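Local coordinates for protein A-adding tRNA nucleotidyltransferase (Aquifex aeolicus, PDB 4WBY) that adds the terminal adenosine to tRNAs ending in CC, using ATP and magnesium, and so completes their 3' CCA end, at residues A[25-30]-A[48-53]; A[75-80]-A[88-93]; A[250-255]-A[342-347]. One frame throughout, in Å; residues are numbered along the deposited sequence. Where two conformers were deposited one is given.

Contact 1: A[25-30]-A[48-53]; sequences LRAYIV and FVVEGN
Tyr-28 and Val-49 form an antiparallel hydrogen-bonded pair: Tyr-28 N reaches Val-49 O at 2.9 Å and Val-49 N reaches Tyr-28 O at 2.8 Å. Glu-51 N also donates to Arg-26 O at 2.9 Å.

On the face carrying Tyr-28, Arg-26 and Glu-51, polar groups form a chain. Glu-51 CG lies anti to the carbonyl carbon (chi1 -73°) with the chain extended beyond it, bringing OE1 to the phenol. Tyr-28 OH donates to Glu-51 OE1 at 2.8 Å, from above the carboxylate plane, which stands almost perpendicular to the ring (88°). The same hydroxyl accepts from Arg-26 NE at 2.9 Å, lying in the guanidinium plane, so tyrosine relays between two charges that do not touch. Arg-26 NH2 is held by a salt bridge to Glu-132, Glu-51 OE2 by Leu-111 N.

Buried apolar groups fill the rest: in the conformer given Val-30 packs on Val-49, and on the other face Ile-29 CG1 lies alongside Phe-48 CE2. A CB on Gly-52 would run into Leu-25 CD2, and at these backbone angles also into the preceding carbonyl O.

The pairing belongs to the central sheet of the nucleotidyltransferase head domain; Val-49 also touches Arg-118, an ATP-binding residue.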
ATOM      1  N   LEU A  25     -10.988  -7.689 -33.376  1.00 24.55           N
ATOM      2  CA  LEU A  25     -11.156  -7.846 -31.931  1.00 24.43           C
ATOM      3  C   LEU A  25     -11.790  -6.615 -31.309  1.00 20.88           C
ATOM      4  O   LEU A  25     -12.000  -5.615 -31.985  1.00 21.16           O
ATOM      5  CB  LEU A  25      -9.807  -8.109 -31.267  1.00 28.78           C
ATOM      6  CG  LEU A  25      -8.974  -9.192 -31.949  1.00 32.35           C
ATOM      7  CD1 LEU A  25      -7.646  -9.373 -31.235  1.00 35.11           C
ATOM      8  CD2 LEU A  25      -9.753 -10.501 -32.004  1.00 34.00           C
ATOM      9  N   ARG A  26     -12.082  -6.690 -30.014  1.00 21.53           N
ATOM     10  CA  ARG A  26     -12.515  -5.519 -29.252  1.00 19.38           C
ATOM     11  C   ARG A  26     -11.633  -5.343 -28.034  1.00 16.27           C
ATOM     12  O   ARG A  26     -11.133  -6.323 -27.477  1.00 18.24           O
ATOM     13  CB  ARG A  26     -13.981  -5.637 -28.825  1.00 18.86           C
ATOM     14  CG  ARG A  26     -14.930  -5.662 -30.009  1.00 22.99           C
ATOM     15  CD  ARG A  26     -16.391  -5.697 -29.584  1.00 23.97           C
ATOM     16  NE  ARG A  26     -16.803  -4.462 -28.923  1.00 25.36           N
ATOM     17  CZ  ARG A  26     -17.108  -3.336 -29.556  1.00 27.92           C
ATOM     18  NH1 ARG A  26     -17.037  -3.271 -30.880  1.00 30.15           N
ATOM     19  NH2 ARG A  26     -17.486  -2.272 -28.866  1.00 28.94           N
ATOM     20  N   ALA A  27     -11.442  -4.093 -27.624  1.00 15.03           N
ATOM     21  CA  ALA A  27     -10.572  -3.781 -26.498  1.00 14.96           C
ATOM     22  C   ALA A  27     -11.193  -2.732 -25.593  1.00 13.63           C
ATOM     23  O   ALA A  27     -11.953  -1.862 -26.050  1.00 15.05           O
ATOM     24  CB  ALA A  27      -9.204  -3.305 -26.991  1.00 17.23           C
ATOM     25  N   TYR A  28     -10.822  -2.794 -24.318  1.00 13.77           N
ATOM     26  CA  TYR A  28     -11.418  -1.972 -23.270  1.00 13.89           C
ATOM     27  C   TYR A  28     -10.389  -1.625 -22.212  1.00 12.89           C
ATOM     28  O   TYR A  28      -9.567  -2.455 -21.855  1.00 14.84           O
ATOM     29  CB  TYR A  28     -12.585  -2.709 -22.591  1.00 15.42           C
ATOM     30  CG  TYR A  28     -13.559  -3.348 -23.545  1.00 14.13           C
ATOM     31  CD1 TYR A  28     -14.726  -2.690 -23.928  1.00 16.95           C
ATOM     32  CD2 TYR A  28     -13.306  -4.606 -24.079  1.00 16.44           C
ATOM     33  CE1 TYR A  28     -15.613  -3.278 -24.816  1.00 17.32           C
ATOM     34  CE2 TYR A  28     -14.180  -5.196 -24.951  1.00 18.47           C
ATOM     35  CZ  TYR A  28     -15.335  -4.542 -25.310  1.00 18.93           C
ATOM     36  OH  TYR A  28     -16.191  -5.163 -26.186  1.00 21.61           O
ATOM     37  N   ILE A  29     -10.439  -0.404 -21.695  1.00 13.12           N
ATOM     38  CA  ILE A  29      -9.708  -0.080 -20.471  1.00 12.44           C
ATOM     39  C   ILE A  29     -10.543  -0.635 -19.321  1.00 12.12           C
ATOM     40  O   ILE A  29     -11.763  -0.504 -19.343  1.00 13.89           O
ATOM     41  CB  ILE A  29      -9.495   1.432 -20.315  1.00 13.38           C
ATOM     42  CG1 ILE A  29      -8.673   1.966 -21.480  1.00 15.17           C
ATOM     43  CG2 ILE A  29      -8.807   1.748 -18.991  1.00 13.86           C
ATOM     44  CD1 ILE A  29      -8.696   3.478 -21.596  1.00 17.17           C
ATOM     45  N   VAL A  30      -9.915  -1.286 -18.339  1.00 12.56           N
ATOM     46  CA  VAL A  30     -10.690  -1.992 -17.307  1.00 12.91           C
ATOM     47  C   VAL A  30     -10.193  -1.793 -15.877  1.00 14.83           C
ATOM     48  O   VAL A  30      -9.009  -1.560 -15.643  1.00 19.35           O
ATOM     49  CB  VAL A  30     -10.713  -3.517 -17.536  0.50 13.73           C
ATOM     50  CG1 VAL A  30     -11.306  -3.864 -18.893  0.50 16.91           C
ATOM     51  CG2 VAL A  30      -9.315  -4.094 -17.376  0.50 13.32           C
ATOM     52  N   PHE A  48      -5.692  -2.971 -20.108  1.00 13.44           N
ATOM     53  CA  PHE A  48      -6.668  -3.281 -21.149  1.00 14.11           C
ATOM     54  C   PHE A  48      -7.100  -4.727 -21.092  1.00 14.78           C
ATOM     55  O   PHE A  48      -6.288  -5.609 -20.801  1.00 16.19           O
ATOM     56  CB  PHE A  48      -6.102  -3.030 -22.551  1.00 15.24           C
ATOM     57  CG  PHE A  48      -5.842  -1.596 -22.877  1.00 13.62           C
ATOM     58  CD1 PHE A  48      -4.620  -1.013 -22.580  1.00 16.88           C
ATOM     59  CD2 PHE A  48      -6.798  -0.840 -23.547  1.00 15.08           C
ATOM     60  CE1 PHE A  48      -4.362   0.312 -22.909  1.00 17.49           C
ATOM     61  CE2 PHE A  48      -6.541   0.483 -23.881  1.00 16.05           C
ATOM     62  CZ  PHE A  48      -5.319   1.056 -23.566  1.00 16.69           C
ATOM     63  N   VAL A  49      -8.365  -4.976 -21.421  1.00 14.72           N
ATOM     64  CA  VAL A  49      -8.837  -6.327 -21.674  1.00 15.19           C
ATOM     65  C   VAL A  49      -9.220  -6.412 -23.140  1.00 15.09           C
ATOM     66  O   VAL A  49      -9.837  -5.493 -23.698  1.00 16.07           O
ATOM     67  CB  VAL A  49     -10.023  -6.722 -20.762  1.00 16.87           C
ATOM     68  CG1 VAL A  49     -10.765  -7.954 -21.300  1.00 19.01           C
ATOM     69  CG2 VAL A  49      -9.522  -6.996 -19.362  1.00 19.61           C
ATOM     70  N   VAL A  50      -8.819  -7.510 -23.769  1.00 15.74           N
ATOM     71  CA  VAL A  50      -9.094  -7.741 -25.174  1.00 16.69           C
ATOM     72  C   VAL A  50      -9.995  -8.950 -25.308  1.00 17.53           C
ATOM     73  O   VAL A  50      -9.729  -9.990 -24.711  1.00 17.40           O
ATOM     74  CB  VAL A  50      -7.790  -7.964 -25.969  1.00 17.77           C
ATOM     75  CG1 VAL A  50      -8.074  -8.200 -27.469  1.00 19.40           C
ATOM     76  CG2 VAL A  50      -6.836  -6.785 -25.760  1.00 19.93           C
ATOM     77  N   GLU A  51     -11.074  -8.811 -26.068  1.00 17.62           N
ATOM     78  CA  GLU A  51     -11.867  -9.968 -26.439  1.00 19.55           C
ATOM     79  C   GLU A  51     -11.183 -10.568 -27.651  1.00 23.03           C
ATOM     80  O   GLU A  51     -11.440 -10.161 -28.782  1.00 29.25           O
ATOM     81  CB  GLU A  51     -13.321  -9.585 -26.725  1.00 19.78           C
ATOM     82  CG  GLU A  51     -14.114  -9.236 -25.456  1.00 20.31           C
ATOM     83  CD  GLU A  51     -15.490  -8.642 -25.738  1.00 21.27           C
ATOM     84  OE1 GLU A  51     -15.635  -7.869 -26.698  1.00 24.67           O
ATOM     85  OE2 GLU A  51     -16.439  -8.952 -24.992  1.00 22.26           O
ATOM     86  N   GLY A  52     -10.283 -11.515 -27.395  1.00 21.52           N
ATOM     87  CA  GLY A  52      -9.414 -12.055 -28.421  1.00 22.88           C
ATOM     88  C   GLY A  52      -7.974 -12.080 -27.942  1.00 21.04           C
ATOM     89  O   GLY A  52      -7.707 -11.941 -26.751  1.00 20.57           O
ATOM     90  N   ASN A  53      -7.043 -12.256 -28.873  1.00 21.42           N
ATOM     91  CA  ASN A  53      -5.645 -12.457 -28.515  1.00 21.97           C
ATOM     92  C   ASN A  53      -4.932 -11.167 -28.098  1.00 20.51           C
ATOM     93  O   ASN A  53      -4.398 -10.435 -28.939  1.00 21.42           O
ATOM     94  CB  ASN A  53      -4.907 -13.119 -29.680  1.00 25.39           C
ATOM     95  CG  ASN A  53      -3.567 -13.692 -29.268  1.00 28.23           C
ATOM     96  OD1 ASN A  53      -2.888 -13.144 -28.402  1.00 28.42           O
ATOM     97  ND2 ASN A  53      -3.179 -14.804 -29.885  1.00 30.96           N
TER

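Contact 2: A[75-80]-A[88-93]; sequences FGTAHL and EFATAR
Thr-77 and Ala-90 face each other as a non-hydrogen-bonded pair in the antiparallel beta hairpin of strands 77-82 and 85-91, part of the head-domain sheet. Next to them Ala-78 and Phe-89 exchange two backbone bonds, the straighter being Phe-89 N to Ala-78 O (2.9 Å).

On the face of Thr-77, whose CG2 packs on Ala-90 CB, His-79 and Glu-88 lie side by side. His-79 NE2 donates to Glu-88 OE1 at 3.2 Å, reaching the anti side of the carboxylate with the planes nearly perpendicular; the bond is bent (137°), each atom lying 28° out of the other's plane. Glu-88 CG stands anti to the backbone N (chi1 171°), and the extended chain beyond it carries the carboxylate alongside the imidazole, whose CD2 lies 3.7 Å from Glu-88 CB. A leucine at His-79 would probably leave Glu-88 OE1 without this donor and the glutamate chain freer to turn beside Asp-47, an inferred magnesium ligand.

The opposite face is apolar. Leu-80 CD2 touches Phe-89 CE1 at 3.8 Å, and helix 54-65 covers the phenylalanine through Leu-57, Ala-58 and Leu-61, a buried place suited to a large ring.

At the hairpin's open end, Gly-76 and Thr-77 both face Phe-72 in a G1 beta bulge in which Gly-76 takes a positive phi, easy for a residue without a CB. A water bridges Phe-75 O and Thr-91 O. Gly-76 O is gripped twice by Thr-91: its N donates at 3.0 Å, tilted from the carbonyl plane, and its OG1, also at 3.0 Å, sits in that plane on a lone pair.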
ATOM      1  N   PHE A  75      -0.843 -16.917 -19.334  1.00 35.41           N
ATOM      2  CA  PHE A  75      -1.846 -16.036 -18.742  1.00 35.43           C
ATOM      3  C   PHE A  75      -2.618 -15.247 -19.799  1.00 33.34           C
ATOM      4  O   PHE A  75      -3.584 -14.558 -19.477  1.00 37.25           O
ATOM      5  CB  PHE A  75      -1.198 -15.057 -17.759  1.00 39.50           C
ATOM      6  CG  PHE A  75      -0.521 -15.716 -16.592  1.00 45.69           C
ATOM      7  CD1 PHE A  75      -1.264 -16.227 -15.540  1.00 48.62           C
ATOM      8  CD2 PHE A  75       0.860 -15.808 -16.537  1.00 48.05           C
ATOM      9  CE1 PHE A  75      -0.643 -16.827 -14.461  1.00 50.79           C
ATOM     10  CE2 PHE A  75       1.487 -16.409 -15.459  1.00 50.17           C
ATOM     11  CZ  PHE A  75       0.733 -16.919 -14.422  1.00 51.11           C
ATOM     12  N   GLY A  76      -2.188 -15.338 -21.055  1.00 29.12           N
ATOM     13  CA  GLY A  76      -2.797 -14.558 -22.122  1.00 26.69           C
ATOM     14  C   GLY A  76      -2.608 -13.059 -21.946  1.00 23.54           C
ATOM     15  O   GLY A  76      -3.463 -12.262 -22.343  1.00 23.87           O
ATOM     16  N   THR A  77      -1.483 -12.676 -21.346  1.00 20.82           N
ATOM     17  CA  THR A  77      -1.211 -11.280 -21.040  1.00 19.62           C
ATOM     18  C   THR A  77       0.108 -10.813 -21.622  1.00 17.78           C
ATOM     19  O   THR A  77       1.003 -11.615 -21.880  1.00 21.88           O
ATOM     20  CB  THR A  77      -1.162 -11.026 -19.522  1.00 24.40           C
ATOM     21  OG1 THR A  77      -0.063 -11.755 -18.955  1.00 30.17           O
ATOM     22  CG2 THR A  77      -2.461 -11.456 -18.864  1.00 23.53           C
ATOM     23  N   ALA A  78       0.228  -9.506 -21.812  1.00 16.78           N
ATOM     24  CA  ALA A  78       1.492  -8.901 -22.227  1.00 16.97           C
ATOM     25  C   ALA A  78       1.640  -7.515 -21.620  1.00 17.04           C
ATOM     26  O   ALA A  78       0.655  -6.821 -21.389  1.00 18.25           O
ATOM     27  CB  ALA A  78       1.584  -8.828 -23.749  1.00 19.06           C
ATOM     28  N   HIS A  79       2.879  -7.116 -21.373  1.00 17.76           N
ATOM     29  CA  HIS A  79       3.179  -5.815 -20.792  1.00 19.48           C
ATOM     30  C   HIS A  79       4.181  -5.075 -21.656  1.00 17.49           C
ATOM     31  O   HIS A  79       5.085  -5.687 -22.235  1.00 17.77           O
ATOM     32  CB  HIS A  79       3.726  -5.964 -19.365  1.00 25.35           C
ATOM     33  CG  HIS A  79       2.798  -6.674 -18.429  1.00 33.89           C
ATOM     34  ND1 HIS A  79       2.628  -8.041 -18.443  1.00 39.57           N
ATOM     35  CD2 HIS A  79       1.986  -6.204 -17.453  1.00 38.99           C
ATOM     36  CE1 HIS A  79       1.757  -8.384 -17.511  1.00 40.93           C
ATOM     37  NE2 HIS A  79       1.350  -7.287 -16.896  1.00 40.80           N
ATOM     38  N   LEU A  80       3.999  -3.762 -21.767  1.00 16.15           N
ATOM     39  CA  LEU A  80       4.966  -2.905 -22.448  1.00 15.62           C
ATOM     40  C   LEU A  80       4.853  -1.494 -21.897  1.00 15.59           C
ATOM     41  O   LEU A  80       3.890  -1.158 -21.205  1.00 18.43           O
ATOM     42  CB  LEU A  80       4.757  -2.912 -23.967  1.00 17.01           C
ATOM     43  CG  LEU A  80       3.382  -2.446 -24.440  1.00 17.17           C
ATOM     44  CD1 LEU A  80       3.467  -1.679 -25.749  1.00 23.10           C
ATOM     45  CD2 LEU A  80       2.463  -3.645 -24.606  1.00 24.31           C
ATOM     46  N   GLU A  88      -0.735  -2.820 -19.743  1.00 14.50           N
ATOM     47  CA  GLU A  88      -0.982  -4.249 -19.651  1.00 16.02           C
ATOM     48  C   GLU A  88      -2.141  -4.604 -20.567  1.00 15.49           C
ATOM     49  O   GLU A  88      -3.146  -3.894 -20.595  1.00 17.88           O
ATOM     50  CB  GLU A  88      -1.306  -4.669 -18.220  1.00 20.36           C
ATOM     51  CG  GLU A  88      -1.781  -6.106 -18.133  1.00 28.85           C
ATOM     52  CD  GLU A  88      -2.314  -6.464 -16.766  1.00 37.13           C
ATOM     53  OE1 GLU A  88      -1.508  -6.490 -15.814  1.00 40.34           O
ATOM     54  OE2 GLU A  88      -3.536  -6.717 -16.644  1.00 37.51           O
ATOM     55  N   PHE A  89      -1.993  -5.698 -21.308  1.00 14.90           N
ATOM     56  CA  PHE A  89      -3.047  -6.230 -22.159  1.00 15.21           C
ATOM     57  C   PHE A  89      -3.362  -7.649 -21.725  1.00 16.40           C
ATOM     58  O   PHE A  89      -2.468  -8.490 -21.670  1.00 20.34           O
ATOM     59  CB  PHE A  89      -2.626  -6.202 -23.631  1.00 17.04           C
ATOM     60  CG  PHE A  89      -2.505  -4.825 -24.183  1.00 17.41           C
ATOM     61  CD1 PHE A  89      -1.338  -4.097 -24.018  1.00 17.59           C
ATOM     62  CD2 PHE A  89      -3.572  -4.237 -24.840  1.00 17.46           C
ATOM     63  CE1 PHE A  89      -1.240  -2.816 -24.512  1.00 17.59           C
ATOM     64  CE2 PHE A  89      -3.479  -2.952 -25.328  1.00 17.44           C
ATOM     65  CZ  PHE A  89      -2.312  -2.246 -25.172  1.00 16.20           C
ATOM     66  N   ALA A  90      -4.623  -7.912 -21.415  1.00 15.85           N
ATOM     67  CA  ALA A  90      -5.036  -9.227 -20.948  1.00 16.56           C
ATOM     68  C   ALA A  90      -6.185  -9.746 -21.785  1.00 17.03           C
ATOM     69  O   ALA A  90      -7.065  -8.997 -22.178  1.00 18.49           O
ATOM     70  CB  ALA A  90      -5.435  -9.186 -19.468  1.00 17.97           C
ATOM     71  N   THR A  91      -6.148 -11.034 -22.078  1.00 18.27           N
ATOM     72  CA  THR A  91      -7.241 -11.696 -22.764  1.00 18.14           C
ATOM     73  C   THR A  91      -8.419 -11.835 -21.799  1.00 18.80           C
ATOM     74  O   THR A  91      -8.235 -12.231 -20.648  1.00 20.99           O
ATOM     75  CB  THR A  91      -6.787 -13.076 -23.287  1.00 21.80           C
ATOM     76  OG1 THR A  91      -5.684 -12.906 -24.191  1.00 25.55           O
ATOM     77  CG2 THR A  91      -7.918 -13.803 -23.999  1.00 23.39           C
ATOM     78  N   ALA A  92      -9.624 -11.500 -22.256  1.00 17.99           N
ATOM     79  CA  ALA A  92     -10.832 -11.684 -21.437  1.00 19.13           C
ATOM     80  C   ALA A  92     -10.946 -13.130 -20.979  1.00 21.70           C
ATOM     81  O   ALA A  92     -10.814 -14.038 -21.792  1.00 24.00           O
ATOM     82  CB  ALA A  92     -12.081 -11.286 -22.223  1.00 20.48           C
ATOM     83  N   ARG A  93     -11.187 -13.349 -19.688  1.00 23.57           N
ATOM     84  CA  ARG A  93     -11.310 -14.712 -19.173  1.00 29.07           C
ATOM     85  C   ARG A  93     -12.413 -14.831 -18.127  1.00 27.06           C
ATOM     86  O   ARG A  93     -12.677 -13.892 -17.385  1.00 26.37           O
ATOM     87  CB  ARG A  93      -9.977 -15.185 -18.586  1.00 33.31           C
ATOM     88  CG  ARG A  93      -9.405 -14.279 -17.509  1.00 36.25           C
ATOM     89  CD  ARG A  93      -8.137 -14.870 -16.916  1.00 41.04           C
ATOM     90  NE  ARG A  93      -7.513 -13.982 -15.938  1.00 45.71           N
ATOM     91  CZ  ARG A  93      -7.788 -13.988 -14.637  1.00 48.89           C
ATOM     92  NH1 ARG A  93      -8.682 -14.839 -14.147  1.00 49.30           N
ATOM     93  NH2 ARG A  93      -7.168 -13.142 -13.825  1.00 50.49           N
TER
HETATM   94  O   HOH W   1      -5.703 -13.011 -19.426  1.00 32.31           O

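Contact 3: A[250-255]-A[342-347]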
ATOM      1  N   TYR A 250      -2.504   6.162  17.044  1.00 21.60           N
ATOM      2  CA  TYR A 250      -2.920   7.540  16.810  1.00 22.64           C
ATOM      3  C   TYR A 250      -1.812   8.526  17.175  1.00 22.87           C
ATOM      4  O   TYR A 250      -1.620   9.531  16.486  1.00 22.52           O
ATOM      5  CB  TYR A 250      -4.210   7.856  17.580  1.00 23.01           C
ATOM      6  CG  TYR A 250      -5.432   7.347  16.845  1.00 25.28           C
ATOM      7  CD1 TYR A 250      -5.868   6.043  17.011  1.00 25.14           C
ATOM      8  CD2 TYR A 250      -6.119   8.158  15.950  1.00 26.67           C
ATOM      9  CE1 TYR A 250      -6.963   5.562  16.324  1.00 24.97           C
ATOM     10  CE2 TYR A 250      -7.219   7.687  15.258  1.00 25.71           C
ATOM     11  CZ  TYR A 250      -7.633   6.387  15.451  1.00 26.11           C
ATOM     12  OH  TYR A 250      -8.727   5.903  14.774  1.00 28.81           O
ATOM     13  N   ALA A 251      -1.069   8.231  18.240  1.00 23.40           N
ATOM     14  CA  ALA A 251       0.077   9.056  18.606  1.00 23.21           C
ATOM     15  C   ALA A 251       1.127   9.005  17.500  1.00 22.56           C
ATOM     16  O   ALA A 251       1.754  10.016  17.161  1.00 23.72           O
ATOM     17  CB  ALA A 251       0.676   8.596  19.933  1.00 24.43           C
ATOM     18  N   LEU A 252       1.303   7.816  16.932  1.00 21.97           N
ATOM     19  CA  LEU A 252       2.275   7.630  15.871  1.00 21.18           C
ATOM     20  C   LEU A 252       1.894   8.439  14.634  1.00 21.08           C
ATOM     21  O   LEU A 252       2.758   9.038  14.005  1.00 21.68           O
ATOM     22  CB  LEU A 252       2.419   6.148  15.522  1.00 21.30           C
ATOM     23  CG  LEU A 252       3.373   5.827  14.365  1.00 21.30           C
ATOM     24  CD1 LEU A 252       4.814   6.175  14.703  1.00 24.20           C
ATOM     25  CD2 LEU A 252       3.259   4.360  13.925  1.00 24.03           C
ATOM     26  N   ARG A 253       0.610   8.469  14.287  1.00 20.63           N
ATOM     27  CA  ARG A 253       0.196   9.237  13.116  1.00 21.30           C
ATOM     28  C   ARG A 253       0.582  10.715  13.249  1.00 22.00           C
ATOM     29  O   ARG A 253       1.030  11.333  12.287  1.00 21.88           O
ATOM     30  CB  ARG A 253      -1.306   9.101  12.865  1.00 21.38           C
ATOM     31  CG  ARG A 253      -1.779   9.922  11.667  1.00 25.59           C
ATOM     32  CD  ARG A 253      -3.164   9.521  11.209  1.00 27.98           C
ATOM     33  NE  ARG A 253      -4.166   9.942  12.177  1.00 29.93           N
ATOM     34  CZ  ARG A 253      -5.472   9.758  12.029  1.00 32.12           C
ATOM     35  NH1 ARG A 253      -5.939   9.154  10.942  1.00 31.13           N
ATOM     36  NH2 ARG A 253      -6.309  10.180  12.967  1.00 36.17           N
ATOM     37  N   LYS A 254       0.433  11.277  14.445  1.00 23.20           N
ATOM     38  CA  LYS A 254       0.841  12.659  14.659  1.00 25.29           C
ATOM     39  C   LYS A 254       2.344  12.823  14.438  1.00 22.77           C
ATOM     40  O   LYS A 254       2.783  13.804  13.842  1.00 25.08           O
ATOM     41  CB  LYS A 254       0.461  13.137  16.064  1.00 28.50           C
ATOM     42  CG  LYS A 254      -1.045  13.212  16.292  1.00 33.83           C
ATOM     43  CD  LYS A 254      -1.364  13.709  17.693  1.00 39.93           C
ATOM     44  CE  LYS A 254      -2.861  13.840  17.916  1.00 46.67           C
ATOM     45  NZ  LYS A 254      -3.462  14.883  17.040  1.00 52.29           N
ATOM     46  N   VAL A 255       3.128  11.858  14.909  1.00 22.91           N
ATOM     47  CA  VAL A 255       4.582  11.921  14.768  1.00 22.73           C
ATOM     48  C   VAL A 255       5.000  11.788  13.303  1.00 22.29           C
ATOM     49  O   VAL A 255       5.853  12.536  12.811  1.00 23.89           O
ATOM     50  CB  VAL A 255       5.275  10.824  15.611  1.00 23.19           C
ATOM     51  CG1 VAL A 255       6.765  10.721  15.268  1.00 24.21           C
ATOM     52  CG2 VAL A 255       5.081  11.101  17.098  1.00 23.50           C
ATOM     53  N   LEU A 342      10.672   6.626  19.556  1.00 24.54           N
ATOM     54  CA  LEU A 342      11.015   7.288  20.809  1.00 23.60           C
ATOM     55  C   LEU A 342      10.112   8.490  21.064  1.00 25.22           C
ATOM     56  O   LEU A 342       9.841   8.833  22.214  1.00 27.82           O
ATOM     57  CB  LEU A 342      12.491   7.715  20.808  1.00 23.13           C
ATOM     58  CG  LEU A 342      13.489   6.576  21.062  1.00 24.31           C
ATOM     59  CD1 LEU A 342      14.884   6.979  20.626  1.00 25.48           C
ATOM     60  CD2 LEU A 342      13.503   6.151  22.528  1.00 25.48           C
ATOM     61  N   MET A 343       9.628   9.115  19.993  1.00 24.09           N
ATOM     62  CA  MET A 343       8.744  10.266  20.137  1.00 25.94           C
ATOM     63  C   MET A 343       7.349   9.901  20.633  1.00 26.93           C
ATOM     64  O   MET A 343       6.551  10.785  20.928  1.00 27.11           O
ATOM     65  CB  MET A 343       8.641  11.016  18.816  1.00 26.12           C
ATOM     66  CG  MET A 343       9.918  11.759  18.480  1.00 26.55           C
ATOM     67  SD  MET A 343       9.799  12.717  16.966  1.00 28.29           S
ATOM     68  CE  MET A 343       8.499  13.872  17.383  1.00 28.74           C
ATOM     69  N   LEU A 344       7.059   8.607  20.729  1.00 24.79           N
ATOM     70  CA  LEU A 344       5.816   8.145  21.348  1.00 25.05           C
ATOM     71  C   LEU A 344       5.889   8.226  22.868  1.00 27.67           C
ATOM     72  O   LEU A 344       4.873   8.099  23.549  1.00 30.69           O
ATOM     73  CB  LEU A 344       5.501   6.711  20.925  1.00 26.15           C
ATOM     74  CG  LEU A 344       5.354   6.516  19.418  1.00 26.72           C
ATOM     75  CD1 LEU A 344       5.164   5.047  19.067  1.00 28.50           C
ATOM     76  CD2 LEU A 344       4.186   7.347  18.897  1.00 29.21           C
ATOM     77  N   GLU A 345       7.097   8.410  23.393  1.00 26.92           N
ATOM     78  CA  GLU A 345       7.286   8.613  24.822  1.00 30.09           C
ATOM     79  C   GLU A 345       7.274  10.107  25.104  1.00 31.36           C
ATOM     80  O   GLU A 345       8.199  10.819  24.719  1.00 31.30           O
ATOM     81  CB  GLU A 345       8.600   7.994  25.296  1.00 31.85           C
ATOM     82  CG  GLU A 345       8.854   6.591  24.771  1.00 34.81           C
ATOM     83  CD  GLU A 345       7.890   5.579  25.340  1.00 39.05           C
ATOM     84  OE1 GLU A 345       7.450   5.767  26.494  1.00 40.27           O
ATOM     85  OE2 GLU A 345       7.573   4.597  24.636  1.00 39.64           O
ATOM     86  N   GLU A 346       6.230  10.580  25.775  1.00 35.11           N
ATOM     87  CA  GLU A 346       6.027  12.015  25.944  1.00 38.98           C
ATOM     88  C   GLU A 346       7.220  12.704  26.609  1.00 39.52           C
ATOM     89  O   GLU A 346       7.563  13.835  26.268  1.00 39.84           O
ATOM     90  CB  GLU A 346       4.751  12.278  26.751  1.00 44.46           C
ATOM     91  CG  GLU A 346       4.390  13.753  26.894  1.00 52.60           C
ATOM     92  CD  GLU A 346       4.077  14.427  25.564  1.00 58.85           C
ATOM     93  OE1 GLU A 346       3.825  13.715  24.564  1.00 63.67           O
ATOM     94  OE2 GLU A 346       4.081  15.677  25.519  1.00 58.76           O
ATOM     95  N   GLU A 347       7.863  12.006  27.539  1.00 39.19           N
ATOM     96  CA  GLU A 347       8.993  12.566  28.274  1.00 40.50           C
ATOM     97  C   GLU A 347      10.262  12.643  27.423  1.00 38.25           C
ATOM     98  O   GLU A 347      11.213  13.343  27.776  1.00 39.92           O
ATOM     99  CB  GLU A 347       9.261  11.741  29.538  1.00 45.79           C
ATOM    100  CG  GLU A 347       9.731  10.309  29.282  1.00 52.37           C
ATOM    101  CD  GLU A 347       8.617   9.371  28.822  1.00 56.86           C
ATOM    102  OE1 GLU A 347       7.452   9.814  28.718  1.00 57.06           O
ATOM    103  OE2 GLU A 347       8.912   8.185  28.564  1.00 60.01           O
TER
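A type I beta turn, Leu-342 to Glu-345, presses Met-343 and Leu-344 against helix 243-262, with Val-255, Leu-252 and Ala-251 on the receiving side. The side chains that meet are apolar and no hydrogen bond crosses the contact. Leu-344 reaches across with one methyl: its CG lies anti to the carbonyl carbon (chi1 -59°), CD1 is the extended branch, and the other, CD2, turns in to 3.5 Å from the backbone Leu-252 N. The same CD2 stands 3.9 Å from Ala-251 CB and 4.0 Å from Leu-252 CB. Alanine suits this spot because its short side chain lets the leucine methyl approach the helix backbone.

The turn links helix 336-342 to helix 349-359 in the all-helical part of the enzyme, and the Glu-345 N to Leu-342 O bond (3.0 Å) closes it. Val-255, one helical turn beyond Ala-251, meets Met-343 at an oblique angle. Both its branches face Met-343 CB, CG2 at 4.0 Å, and CG1 also lies 4.0 Å from Met-343 SD.

Neighbouring helices add to this: Ile-277 of helix 271-278 touches Leu-344, and Ile-352 of helix 349-359 meets Met-343. Trp-258, farther along helix 243-262 itself, also contacts the methionine.

Overall arrangement
Contacts 1 and 2 are neighbours in one mixed sheet of the head domain, their centres 9 Å apart. Strands 45-51 and 85-91 run parallel and join them: Phe-48 N to Glu-88 O and Val-50 N to Ala-90 O are probable hydrogen bonds, and the rings of Phe-48 and Phe-89 stack. Contact 1 closes before contact 2 opens, and contact 3 follows much later, across the chain's centre, in the helical part, between a helix and the turn joining two others, its centre about 49 Å and 46 Å from theirs. This chain, the C-terminal portion of a longer protein, thus separates its head, which carries part of the ATP site and the inferred magnesium ligands, from a distant helical region.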